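Local coordinates for protein succinate-semialdehyde dehydrogenase (Synechococcus sp., PDB 4ITA) that probably oxidises succinic semialdehyde to succinate, with NADP+ as the electron acceptor, at residues A[127-132]-A[204-209]. Numbering follows the deposited sequence.
Sequences LAVMPW and ATLTGS. With NDP (NADPH dihydro-nicotinamide-adenine-dinucleotide phosphate), chain C.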
ATOM      1  N   LEU A 127       6.172 -12.247   3.452  1.00  5.47           N
ATOM      2  CA  LEU A 127       6.530 -12.339   4.861  1.00  5.73           C
ATOM      3  C   LEU A 127       5.389 -11.810   5.706  1.00  5.40           C
ATOM      4  O   LEU A 127       4.876 -10.722   5.451  1.00  7.09           O
ATOM      5  CB  LEU A 127       7.783 -11.512   5.157  1.00  7.00           C
ATOM      6  CG  LEU A 127       8.046 -11.184   6.636  1.00  6.77           C
ATOM      7  CD1 LEU A 127       8.367 -12.418   7.454  1.00  7.19           C
ATOM      8  CD2 LEU A 127       9.180 -10.183   6.743  1.00  8.15           C
ATOM      9  N   ALA A 128       5.005 -12.575   6.722  1.00  6.21           N
ATOM     10  CA  ALA A 128       4.051 -12.117   7.726  1.00  6.25           C
ATOM     11  C   ALA A 128       4.673 -12.147   9.115  1.00  6.44           C
ATOM     12  O   ALA A 128       5.243 -13.158   9.529  1.00  7.56           O
ATOM     13  CB  ALA A 128       2.824 -12.966   7.702  1.00  8.17           C
ATOM     14  N   VAL A 129       4.538 -11.040   9.834  1.00  6.15           N
ATOM     15  CA  VAL A 129       4.971 -10.937  11.221  1.00  7.38           C
ATOM     16  C   VAL A 129       3.720 -10.756  12.069  1.00  6.40           C
ATOM     17  O   VAL A 129       2.938  -9.822  11.845  1.00  7.19           O
ATOM     18  CB  VAL A 129       5.929  -9.749  11.428  1.00  7.38           C
ATOM     19  CG1 VAL A 129       6.265  -9.577  12.912  1.00  9.04           C
ATOM     20  CG2 VAL A 129       7.196  -9.946  10.609  1.00  8.60           C
ATOM     21  N   MET A 130       3.516 -11.662  13.022  1.00  6.15           N
ATOM     22  CA  MET A 130       2.244 -11.755  13.745  1.00  7.35           C
ATOM     23  C   MET A 130       2.420 -11.707  15.262  1.00  8.17           C
ATOM     24  O   MET A 130       3.482 -12.038  15.778  1.00  7.20           O
ATOM     25  CB  MET A 130       1.504 -13.033  13.335  1.00  8.68           C
ATOM     26  CG  MET A 130       1.006 -13.002  11.886  1.00  8.23           C
ATOM     27  SD  MET A 130      -0.370 -11.849  11.545  1.00  7.45           S
ATOM     28  CE  MET A 130       0.192 -11.065  10.031  1.00 10.65           C
ATOM     29  N   PRO A 131       1.371 -11.287  15.987  1.00  7.48           N
ATOM     30  CA  PRO A 131       1.444 -11.145  17.444  1.00  9.35           C
ATOM     31  C   PRO A 131       0.814 -12.312  18.211  1.00  7.81           C
ATOM     32  O   PRO A 131       0.072 -13.118  17.643  1.00  8.01           O
ATOM     33  CB  PRO A 131       0.631  -9.877  17.688  1.00  9.43           C
ATOM     34  CG  PRO A 131      -0.474 -10.013  16.707  1.00  9.48           C
ATOM     35  CD  PRO A 131       0.154 -10.641  15.454  1.00  8.42           C
ATOM     36  N   TRP A 132       1.090 -12.383  19.513  1.00  7.02           N
ATOM     37  CA  TRP A 132       0.590 -13.487  20.314  1.00  7.62           C
ATOM     38  C   TRP A 132      -0.890 -13.377  20.684  1.00  6.47           C
ATOM     39  O   TRP A 132      -1.452 -14.342  21.177  1.00  7.55           O
ATOM     40  CB  TRP A 132       1.438 -13.687  21.584  1.00  7.56           C
ATOM     41  CG  TRP A 132       1.665 -12.423  22.368  1.00  7.42           C
ATOM     42  CD1 TRP A 132       2.823 -11.700  22.424  1.00 11.21           C
ATOM     43  CD2 TRP A 132       0.718 -11.725  23.198  1.00  7.98           C
ATOM     44  NE1 TRP A 132       2.660 -10.607  23.233  1.00 13.93           N
ATOM     45  CE2 TRP A 132       1.380 -10.594  23.714  1.00 10.63           C
ATOM     46  CE3 TRP A 132      -0.611 -11.954  23.560  1.00  7.55           C
ATOM     47  CZ2 TRP A 132       0.747  -9.684  24.569  1.00 12.10           C
ATOM     48  CZ3 TRP A 132      -1.244 -11.036  24.401  1.00  7.93           C
ATOM     49  CH2 TRP A 132      -0.561  -9.920  24.894  1.00  9.98           C
ATOM     50  N   ALA A 204       5.568  -7.646   2.544  1.00  6.56           N
ATOM     51  CA  ALA A 204       5.529  -7.966   3.967  1.00  8.29           C
ATOM     52  C   ALA A 204       4.314  -7.365   4.644  1.00  9.49           C
ATOM     53  O   ALA A 204       3.889  -6.249   4.333  1.00  8.90           O
ATOM     54  CB  ALA A 204       6.797  -7.507   4.654  1.00  9.90           C
ATOM     55  N   THR A 205       3.758  -8.118   5.582  1.00  8.17           N
ATOM     56  CA  THR A 205       2.618  -7.678   6.363  1.00  9.04           C
ATOM     57  C   THR A 205       2.932  -7.870   7.845  1.00  8.31           C
ATOM     58  O   THR A 205       3.573  -8.856   8.243  1.00  8.27           O
ATOM     59  CB  THR A 205       1.338  -8.429   5.927  1.00 11.07           C
ATOM     60  OG1 THR A 205       0.194  -7.844   6.553  1.00 14.31           O
ATOM     61  CG2 THR A 205       1.408  -9.910   6.250  1.00 11.05           C
ATOM     62  N   LEU A 206       2.523  -6.908   8.665  1.00  8.32           N
ATOM     63  CA  LEU A 206       2.743  -7.020  10.100  1.00  7.47           C
ATOM     64  C   LEU A 206       1.507  -6.605  10.865  1.00  7.81           C
ATOM     65  O   LEU A 206       0.892  -5.573  10.569  1.00  8.65           O
ATOM     66  CB  LEU A 206       3.944  -6.175  10.546  1.00  8.65           C
ATOM     67  CG  LEU A 206       4.330  -6.241  12.028  1.00  7.18           C
ATOM     68  CD1 LEU A 206       5.840  -6.113  12.216  1.00  8.91           C
ATOM     69  CD2 LEU A 206       3.633  -5.149  12.863  1.00  8.78           C
ATOM     70  N   THR A 207       1.153  -7.425  11.849  1.00  8.01           N
ATOM     71  CA  THR A 207       0.171  -7.078  12.863  1.00  8.60           C
ATOM     72  C   THR A 207       0.924  -7.030  14.188  1.00  7.85           C
ATOM     73  O   THR A 207       1.636  -7.973  14.544  1.00  7.88           O
ATOM     74  CB  THR A 207      -0.962  -8.116  12.903  1.00  8.07           C
ATOM     75  OG1 THR A 207      -1.613  -8.137  11.625  1.00 10.09           O
ATOM     76  CG2 THR A 207      -1.977  -7.769  13.984  1.00  9.47           C
ATOM     77  N   GLY A 208       0.811  -5.921  14.905  1.00  7.26           N
ATOM     78  CA  GLY A 208       1.629  -5.725  16.087  1.00 10.03           C
ATOM     79  C   GLY A 208       1.656  -4.291  16.563  1.00  9.71           C
ATOM     80  O   GLY A 208       0.766  -3.506  16.247  1.00  9.93           O
ATOM     81  N   SER A 209       2.684  -3.961  17.332  1.00 10.07           N
ATOM     82  CA  SER A 209       2.828  -2.629  17.898  1.00 10.31           C
ATOM     83  C   SER A 209       3.519  -1.688  16.919  1.00  9.37           C
ATOM     84  O   SER A 209       4.132  -2.118  15.934  1.00 10.07           O
ATOM     85  CB  SER A 209       3.652  -2.701  19.179  1.00 14.07           C
ATOM     86  OG  SER A 209       5.015  -2.927  18.859  1.00 16.99           O
TER
HETATM   87  PA  NDP C 501       4.962  -6.540  19.283  1.00 11.54           P
HETATM   88  O1A NDP C 501       4.966  -5.488  18.212  1.00 12.90           O
HETATM   89  O2A NDP C 501       5.946  -6.459  20.416  1.00 17.30           O
HETATM   90  O5B NDP C 501       5.161  -7.967  18.588  1.00 10.91           O
HETATM   91  C5B NDP C 501       4.399  -8.371  17.444  1.00  9.11           C
HETATM   92  C4B NDP C 501       5.261  -9.181  16.478  1.00  9.89           C
HETATM   93  O4B NDP C 501       6.289  -8.334  15.956  1.00  8.49           O
HETATM   94  C3B NDP C 501       5.995 -10.340  17.141  1.00  8.70           C
HETATM   95  O3B NDP C 501       6.160 -11.390  16.179  1.00  8.56           O
HETATM   96  C2B NDP C 501       7.349  -9.739  17.465  1.00  9.36           C
HETATM   97  O2B NDP C 501       8.389 -10.701  17.578  1.00  9.57           O
HETATM   98  C1B NDP C 501       7.565  -8.920  16.223  1.00  8.49           C
HETATM   99  N9A NDP C 501       8.503  -7.797  16.366  1.00  9.76           N
HETATM  100  C8A NDP C 501       8.671  -6.972  17.420  1.00 11.47           C
HETATM  101  N7A NDP C 501       9.611  -6.039  17.136  1.00 13.11           N
HETATM  102  C5A NDP C 501      10.030  -6.257  15.880  1.00 10.37           C
HETATM  103  C6A NDP C 501      10.999  -5.655  14.950  1.00 12.47           C
HETATM  104  N6A NDP C 501      11.722  -4.584  15.333  1.00 15.31           N
HETATM  105  N1A NDP C 501      11.120  -6.211  13.730  1.00 13.85           N
HETATM  106  C2A NDP C 501      10.400  -7.271  13.339  1.00 14.43           C
HETATM  107  N3A NDP C 501       9.504  -7.878  14.131  1.00 13.42           N
HETATM  108  C4A NDP C 501       9.291  -7.413  15.379  1.00 10.27           C
HETATM  109  O3  NDP C 501       3.417  -6.556  19.791  1.00 16.81           O
HETATM  110  PN  NDP C 501       2.717  -6.838  21.230  1.00 16.05           P
HETATM  111  O1N NDP C 501       3.488  -6.199  22.363  1.00 19.23           O
HETATM  112  O2N NDP C 501       2.363  -8.299  21.273  1.00 19.31           O
HETATM  113  O5D NDP C 501       1.350  -6.003  21.058  1.00 16.39           O
HETATM  114  C5D NDP C 501       0.380  -6.397  20.098  1.00 14.54           C
HETATM  115  C4D NDP C 501      -0.041  -5.194  19.273  1.00 12.99           C
HETATM  116  O4D NDP C 501      -0.689  -5.634  18.070  1.00 13.19           O
HETATM  117  C3D NDP C 501      -1.041  -4.306  19.986  1.00 12.30           C
HETATM  118  O3D NDP C 501      -0.714  -2.928  19.778  1.00 12.33           O
HETATM  119  C2D NDP C 501      -2.339  -4.710  19.313  1.00 11.87           C
HETATM  120  O2D NDP C 501      -3.319  -3.681  19.452  1.00 12.79           O
HETATM  121  C1D NDP C 501      -1.897  -4.893  17.875  1.00 10.56           C
HETATM  122  N1N NDP C 501      -2.899  -5.672  17.135  1.00 12.20           N
HETATM  123  C2N NDP C 501      -3.317  -5.264  15.925  1.00 12.43           C
HETATM  124  C3N NDP C 501      -4.549  -5.691  15.434  1.00 13.68           C
HETATM  125  C7N NDP C 501      -5.035  -5.283  14.075  1.00 12.43           C
HETATM  126  O7N NDP C 501      -5.515  -6.147  13.344  1.00 12.47           O
HETATM  127  N7N NDP C 501      -4.946  -4.011  13.695  1.00 12.10           N
HETATM  128  C4N NDP C 501      -5.451  -6.575  16.262  1.00 14.91           C
HETATM  129  C5N NDP C 501      -4.659  -7.287  17.259  1.00 15.91           C
HETATM  130  C6N NDP C 501      -3.415  -6.805  17.656  1.00 14.56           C
HETATM  131  P2B NDP C 501       8.932 -11.191  19.008  1.00  8.47           P
HETATM  132  O1X NDP C 501      10.008 -12.163  18.616  1.00  9.39           O
HETATM  133  O2X NDP C 501       9.469  -9.968  19.712  1.00 10.84           O
HETATM  134  O3X NDP C 501       7.801 -11.846  19.741  1.00  9.39           O
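Thr-205 is held to strand 127-129 by both its backbone N and its backbone O: its N donates to Leu-127 O and its O accepts from Val-129 N (2.9 Å), while Thr-207 N continues the parallel ladder to Val-129 O. On the face carrying Val-129 and Leu-206, the two residues meet obliquely, Leu-206 CD1 lying 3.6 Å from Val-129 CG1. Val-129 CG1, set anti to the backbone N (chi1 175°), also comes within 3.3 Å of NDP O4B. Strands 115-129 and 201-207 illustrate how a Rossmann-type domain of the aldehyde dehydrogenase family seats its dinucleotide at the C-terminal ends of neighbouring parallel strands. Ser-209, at the N-cap of helix 210-222, binds NDP O1A through both N and OG, the latter at 2.6 Å, and Met-130 O accepts from NDP O3B. On the face of Ala-128 and Thr-205, the Met-130 chain bends at chi2 (-70°) and again at chi3, which brings CE back to 3.8 Å from Thr-207 OG1 and 4.1 Å from Thr-205 CG2. An alanine here is likely to open a gap between these threonines and Phe-142 of helix 137-149. Pro-131 sets CD 3.8 Å from Thr-207 CB, and Thr-207 CG2 presses on the nicotinamide ring, 3.4 Å from NDP C2N.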